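Alpha-catenin-like protein hmp-1 (Caenorhabditis elegans, PDB 5XA5) is an actin-, beta-catenin- and cadherin-binding cell-junction protein required for cell migration during body enclosure and for the cell shape changes of body elongation. Local coordinates at residues V156-T159 with A160-M163; L175-L178 with L179-Q182. All coordinates share one frame; numbering follows the deposited sequence.

Contact 1 (V156-T159 with A160-M163); sequences VRET and AHQM
Glu158 and Gln162, one helical turn apart on helix 117-165, illustrate an i to i+4 pairing of acid and amide along an exposed helix flank. Gln162 NE2 donates to Glu158 OE2 over 2.8 Å, with an N-H...O angle of 168°. The carboxylate oxygen accepts through its anti lone pair, the one turned from OE1, and lies almost within the amide plane, although the carboxylate and amide planes are 59° apart. Glu158 sends CG anti to its backbone N (chi1 173°) and then bends at chi2, bringing the carboxylate round toward the next turn. Gln162, by contrast, starts beside its own N and runs extended beyond CG, and this CG lies 3.4 Å from Glu158 OE2. On the other side of the carboxylate, Glu158 OE1 approaches His161 CB at 4.1 Å.

Underneath, four successive main-chain bonds tie 156-159 to 160-163, among them Ala160 N to Val156 O at 2.9 Å. The buried flank faces other helices: Val156 and Ala160 touch Met247, and Met163 reaches Leu220. Arg157 bridges to Asp154 and to Glu255 of helix 234-258. This part of the helix is thus amphipathic within the vinculin-family helical fold, and its outer flank carries a side-chain bond that links the same two residues as the backbone bond from Gln162 N to Glu158 O and probably limits the rotation of amide and carboxylate.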
ATOM      1  N   VAL A 156      -2.121  -4.766 -18.880  1.00 22.01           N
ATOM      2  CA  VAL A 156      -1.073  -5.216 -19.811  1.00 19.89           C
ATOM      3  C   VAL A 156      -1.462  -6.573 -20.394  1.00 22.01           C
ATOM      4  O   VAL A 156      -1.348  -6.819 -21.596  1.00 21.55           O
ATOM      5  CB  VAL A 156       0.289  -5.306 -19.122  1.00 19.50           C
ATOM      6  CG1 VAL A 156       1.314  -6.015 -19.996  1.00 21.59           C
ATOM      7  CG2 VAL A 156       0.765  -3.905 -18.786  1.00 19.37           C
ATOM      8  N   ARG A 157      -1.958  -7.464 -19.543  1.00 20.07           N
ATOM      9  CA  ARG A 157      -2.352  -8.793 -20.008  1.00 19.82           C
ATOM     10  C   ARG A 157      -3.430  -8.724 -21.090  1.00 22.40           C
ATOM     11  O   ARG A 157      -3.368  -9.446 -22.082  1.00 23.37           O
ATOM     12  CB  ARG A 157      -2.837  -9.631 -18.819  1.00 22.20           C
ATOM     13  CG  ARG A 157      -3.273 -11.042 -19.144  1.00 23.80           C
ATOM     14  CD  ARG A 157      -3.866 -11.695 -17.896  1.00 28.94           C
ATOM     15  NE  ARG A 157      -2.813 -12.099 -16.953  1.00 29.18           N
ATOM     16  CZ  ARG A 157      -2.644 -11.620 -15.726  1.00 35.12           C
ATOM     17  NH1 ARG A 157      -3.456 -10.690 -15.227  1.00 35.58           N
ATOM     18  NH2 ARG A 157      -1.648 -12.087 -14.991  1.00 29.40           N
ATOM     19  N   GLU A 158      -4.416  -7.845 -20.907  1.00 21.21           N
ATOM     20  CA  GLU A 158      -5.506  -7.738 -21.875  1.00 22.09           C
ATOM     21  C   GLU A 158      -5.056  -7.103 -23.185  1.00 21.45           C
ATOM     22  O   GLU A 158      -5.469  -7.522 -24.275  1.00 21.83           O
ATOM     23  CB  GLU A 158      -6.674  -6.952 -21.262  1.00 24.38           C
ATOM     24  CG  GLU A 158      -7.791  -6.626 -22.240  1.00 24.45           C
ATOM     25  CD  GLU A 158      -8.432  -7.878 -22.892  1.00 25.16           C
ATOM     26  OE1 GLU A 158      -8.350  -8.967 -22.280  1.00 29.36           O
ATOM     27  OE2 GLU A 158      -9.052  -7.767 -23.976  1.00 26.58           O
ATOM     28  N   THR A 159      -4.225  -6.078 -23.093  1.00 22.99           N
ATOM     29  CA  THR A 159      -3.692  -5.489 -24.308  1.00 20.16           C
ATOM     30  C   THR A 159      -2.875  -6.508 -25.095  1.00 22.69           C
ATOM     31  O   THR A 159      -3.025  -6.608 -26.317  1.00 23.58           O
ATOM     32  CB  THR A 159      -2.855  -4.238 -23.982  1.00 21.01           C
ATOM     33  OG1 THR A 159      -3.681  -3.304 -23.276  1.00 25.77           O
ATOM     34  CG2 THR A 159      -2.354  -3.587 -25.271  1.00 26.95           C
ATOM     35  N   ALA A 160      -2.047  -7.290 -24.401  1.00 21.34           N
ATOM     36  CA  ALA A 160      -1.285  -8.357 -25.061  1.00 20.36           C
ATOM     37  C   ALA A 160      -2.208  -9.395 -25.667  1.00 25.17           C
ATOM     38  O   ALA A 160      -1.937  -9.925 -26.753  1.00 22.57           O
ATOM     39  CB  ALA A 160      -0.334  -9.016 -24.096  1.00 22.35           C
ATOM     40  N   HIS A 161      -3.285  -9.728 -24.952  1.00 20.35           N
ATOM     41  CA  HIS A 161      -4.273 -10.661 -25.473  1.00 20.98           C
ATOM     42  C   HIS A 161      -4.815 -10.168 -26.813  1.00 23.04           C
ATOM     43  O   HIS A 161      -4.893 -10.928 -27.797  1.00 24.27           O
ATOM     44  CB  HIS A 161      -5.428 -10.830 -24.469  1.00 22.01           C
ATOM     45  CG  HIS A 161      -6.452 -11.858 -24.875  1.00 24.56           C
ATOM     46  ND1 HIS A 161      -6.513 -13.097 -24.301  1.00 38.71           N
ATOM     47  CD2 HIS A 161      -7.443 -11.810 -25.806  1.00 24.07           C
ATOM     48  CE1 HIS A 161      -7.507 -13.791 -24.855  1.00 35.13           C
ATOM     49  NE2 HIS A 161      -8.067 -13.039 -25.773  1.00 25.09           N
ATOM     50  N   GLN A 162      -5.197  -8.890 -26.839  1.00 22.40           N
ATOM     51  CA  GLN A 162      -5.764  -8.313 -28.044  1.00 22.96           C
ATOM     52  C   GLN A 162      -4.733  -8.285 -29.159  1.00 22.14           C
ATOM     53  O   GLN A 162      -5.086  -8.500 -30.326  1.00 24.69           O
ATOM     54  CB  GLN A 162      -6.300  -6.904 -27.756  1.00 23.85           C
ATOM     55  CG  GLN A 162      -7.577  -6.932 -26.952  1.00 24.28           C
ATOM     56  CD  GLN A 162      -8.048  -5.547 -26.568  1.00 38.00           C
ATOM     57  OE1 GLN A 162      -7.922  -4.610 -27.350  1.00 37.11           O
ATOM     58  NE2 GLN A 162      -8.642  -5.422 -25.383  1.00 31.48           N
ATOM     59  N   MET A 163      -3.463  -8.049 -28.800  1.00 23.10           N
ATOM     60  CA  MET A 163      -2.419  -8.004 -29.814  1.00 24.72           C
ATOM     61  C   MET A 163      -2.257  -9.366 -30.486  1.00 27.64           C
ATOM     62  O   MET A 163      -2.155  -9.456 -31.728  1.00 27.89           O
ATOM     63  CB  MET A 163      -1.094  -7.522 -29.205  1.00 23.65           C
ATOM     64  CG  MET A 163      -0.054  -7.208 -30.264  1.00 26.26           C
ATOM     65  SD  MET A 163       1.457  -6.473 -29.607  1.00 24.74           S
ATOM     66  CE  MET A 163       2.204  -7.890 -28.799  1.00 25.26           C
TER

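Contact 2 (L175-L178 with L179-Q182); sequences LYNL and LISQ
Leu179 N and Ile180 N, bonded to Leu175 O and Tyr176 O respectively, begin the polar framework of this turn of helix 169-196, both at 2.9 Å. Gln182 N adds a third such bond, to Leu178 O, and Gln182 CG packs 3.4 Å from that same carbonyl oxygen. The side-chain oxygen of Gln182 turns to another helix, where Thr159 OG1 is its partner.

Outward from this backbone, the packing centres on the ring of Tyr176. Its CG stands anti to the backbone N (chi1 -171°), which carries the ring along the helix toward the following turn. Ile180 CG1 meets one face as a CH-pi contact, 3.8 Å from the centroid and 19° off the ring normal. Ile180 CD1 lies over the same face, displaced past its CD2-CE2 side, 3.6 Å from Tyr176 CE2. The two side chains run at about a right angle. Leu179 takes another position: its CD2 lies at the ring edge, near the plane, 3.9 Å from Tyr176 CD1. Edge and face are thus met by successive residues, three and four places further along the helix. Tyr221 of helix 200-229 stacks with this ring, and Met163 of helix 117-165 also touches it.

With an alanine in place of Tyr176, Ile180 CG1 would probably lose its aromatic face, a gap would open beside Leu179 CD2 and Tyr221 would be left without its stacking partner. The aromatic ring joins local helix packing to contacts between helices of this vinculin-family fold, and its contacts described here are apolar, CH-pi and stacking ones.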
ATOM      1  N   LEU A 175      -1.937  -1.676 -31.183  1.00 25.34           N
ATOM      2  CA  LEU A 175      -1.970  -2.303 -29.870  1.00 23.15           C
ATOM      3  C   LEU A 175      -0.578  -2.316 -29.238  1.00 22.44           C
ATOM      4  O   LEU A 175      -0.465  -2.119 -28.043  1.00 22.05           O
ATOM      5  CB  LEU A 175      -2.538  -3.723 -29.957  1.00 20.10           C
ATOM      6  CG  LEU A 175      -4.048  -3.722 -30.222  1.00 22.58           C
ATOM      7  CD1 LEU A 175      -4.473  -5.111 -30.686  1.00 21.16           C
ATOM      8  CD2 LEU A 175      -4.809  -3.326 -28.964  1.00 24.92           C
ATOM      9  N   TYR A 176       0.478  -2.504 -30.026  1.00 22.14           N
ATOM     10  CA  TYR A 176       1.793  -2.499 -29.408  1.00 21.64           C
ATOM     11  C   TYR A 176       2.140  -1.074 -28.979  1.00 22.66           C
ATOM     12  O   TYR A 176       2.789  -0.890 -27.954  1.00 22.72           O
ATOM     13  CB  TYR A 176       2.888  -3.081 -30.322  1.00 22.51           C
ATOM     14  CG  TYR A 176       4.198  -3.263 -29.562  1.00 22.67           C
ATOM     15  CD1 TYR A 176       4.233  -4.025 -28.399  1.00 24.19           C
ATOM     16  CD2 TYR A 176       5.387  -2.678 -30.004  1.00 24.77           C
ATOM     17  CE1 TYR A 176       5.403  -4.189 -27.678  1.00 23.49           C
ATOM     18  CE2 TYR A 176       6.584  -2.852 -29.284  1.00 21.72           C
ATOM     19  CZ  TYR A 176       6.573  -3.609 -28.127  1.00 24.33           C
ATOM     20  OH  TYR A 176       7.735  -3.785 -27.391  1.00 25.79           O
ATOM     21  N   ASN A 177       1.682  -0.062 -29.715  1.00 21.53           N
ATOM     22  CA  ASN A 177       1.889   1.310 -29.229  1.00 24.44           C
ATOM     23  C   ASN A 177       1.293   1.517 -27.826  1.00 25.48           C
ATOM     24  O   ASN A 177       1.890   2.171 -26.975  1.00 25.28           O
ATOM     25  CB  ASN A 177       1.291   2.318 -30.206  1.00 26.63           C
ATOM     26  CG  ASN A 177       2.272   2.727 -31.284  1.00 33.92           C
ATOM     27  OD1 ASN A 177       3.484   2.532 -31.146  1.00 32.12           O
ATOM     28  ND2 ASN A 177       1.753   3.285 -32.374  1.00 30.89           N
ATOM     29  N   LEU A 178       0.125   0.940 -27.585  1.00 22.66           N
ATOM     30  CA  LEU A 178      -0.513   1.024 -26.272  0.64 21.36           C
ATOM     31  C   LEU A 178       0.287   0.216 -25.261  1.00 23.47           C
ATOM     32  O   LEU A 178       0.565   0.681 -24.170  1.00 23.52           O
ATOM     33  CB  LEU A 178      -1.968   0.526 -26.321  0.64 21.71           C
ATOM     34  CG  LEU A 178      -3.003   1.405 -27.033  0.64 24.51           C
ATOM     35  CD1 LEU A 178      -4.336   0.658 -27.219  0.64 32.07           C
ATOM     36  CD2 LEU A 178      -3.226   2.706 -26.282  0.64 38.63           C
ATOM     37  N   LEU A 179       0.675  -0.992 -25.643  1.00 21.18           N
ATOM     38  CA  LEU A 179       1.407  -1.868 -24.750  1.00 19.20           C
ATOM     39  C   LEU A 179       2.731  -1.252 -24.288  1.00 23.48           C
ATOM     40  O   LEU A 179       3.119  -1.414 -23.137  1.00 23.28           O
ATOM     41  CB  LEU A 179       1.667  -3.211 -25.449  1.00 18.49           C
ATOM     42  CG  LEU A 179       2.015  -4.373 -24.541  1.00 20.69           C
ATOM     43  CD1 LEU A 179       0.838  -4.730 -23.637  1.00 21.32           C
ATOM     44  CD2 LEU A 179       2.446  -5.606 -25.346  1.00 23.37           C
ATOM     45  N   ILE A 180       3.416  -0.539 -25.183  1.00 21.08           N
ATOM     46  CA  ILE A 180       4.697   0.079 -24.841  1.00 21.28           C
ATOM     47  C   ILE A 180       4.502   0.968 -23.643  1.00 24.22           C
ATOM     48  O   ILE A 180       5.258   0.867 -22.667  1.00 22.83           O
ATOM     49  CB  ILE A 180       5.282   0.895 -26.007  1.00 20.91           C
ATOM     50  CG1 ILE A 180       5.808  -0.069 -27.080  1.00 21.95           C
ATOM     51  CG2 ILE A 180       6.425   1.822 -25.536  1.00 22.79           C
ATOM     52  CD1 ILE A 180       6.053   0.590 -28.409  1.00 21.62           C
ATOM     53  N   SER A 181       3.477   1.812 -23.704  1.00 24.37           N
ATOM     54  CA  SER A 181       3.256   2.774 -22.625  1.00 23.29           C
ATOM     55  C   SER A 181       2.794   2.083 -21.354  1.00 23.56           C
ATOM     56  O   SER A 181       3.247   2.441 -20.267  1.00 24.45           O
ATOM     57  CB  SER A 181       2.252   3.847 -23.059  1.00 28.75           C
ATOM     58  OG  SER A 181       2.864   4.684 -24.025  1.00 30.31           O
ATOM     59  N   GLN A 182       1.924   1.095 -21.485  1.00 20.80           N
ATOM     60  CA  GLN A 182       1.419   0.415 -20.299  1.00 21.41           C
ATOM     61  C   GLN A 182       2.539  -0.315 -19.569  1.00 22.26           C
ATOM     62  O   GLN A 182       2.592  -0.328 -18.334  1.00 22.78           O
ATOM     63  CB  GLN A 182       0.290  -0.541 -20.680  1.00 20.85           C
ATOM     64  CG  GLN A 182      -0.947   0.201 -21.119  1.00 20.97           C
ATOM     65  CD  GLN A 182      -2.007  -0.708 -21.680  1.00 28.02           C
ATOM     66  OE1 GLN A 182      -1.774  -1.894 -21.863  1.00 28.70           O
ATOM     67  NE2 GLN A 182      -3.194  -0.161 -21.918  1.00 39.27           N
TER

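How the contacts relate
Contacts 1 and 2 lie on consecutive helices, 117-165 and 169-196, with their centres about 9 Å apart, and each is a turn within one helix whose inward flank meets the other. A probable hydrogen bond joins them, Thr159 OG1 to Gln182 OE1 at 2.8 Å, amid packing of leucine methyls against backbone carbonyls. Leu179 CD1 approaches Val156 O at 3.6 Å, and Leu175 CD1 lies 3.5 Å from Gln162 O. The pair shows how neighbouring helices in the N-terminal, vinculin-family part of this alpha-catenin-like protein combine contacts along one helix with contacts between helices: contact 1 has an exposed outer flank as well as the face it shares with contact 2.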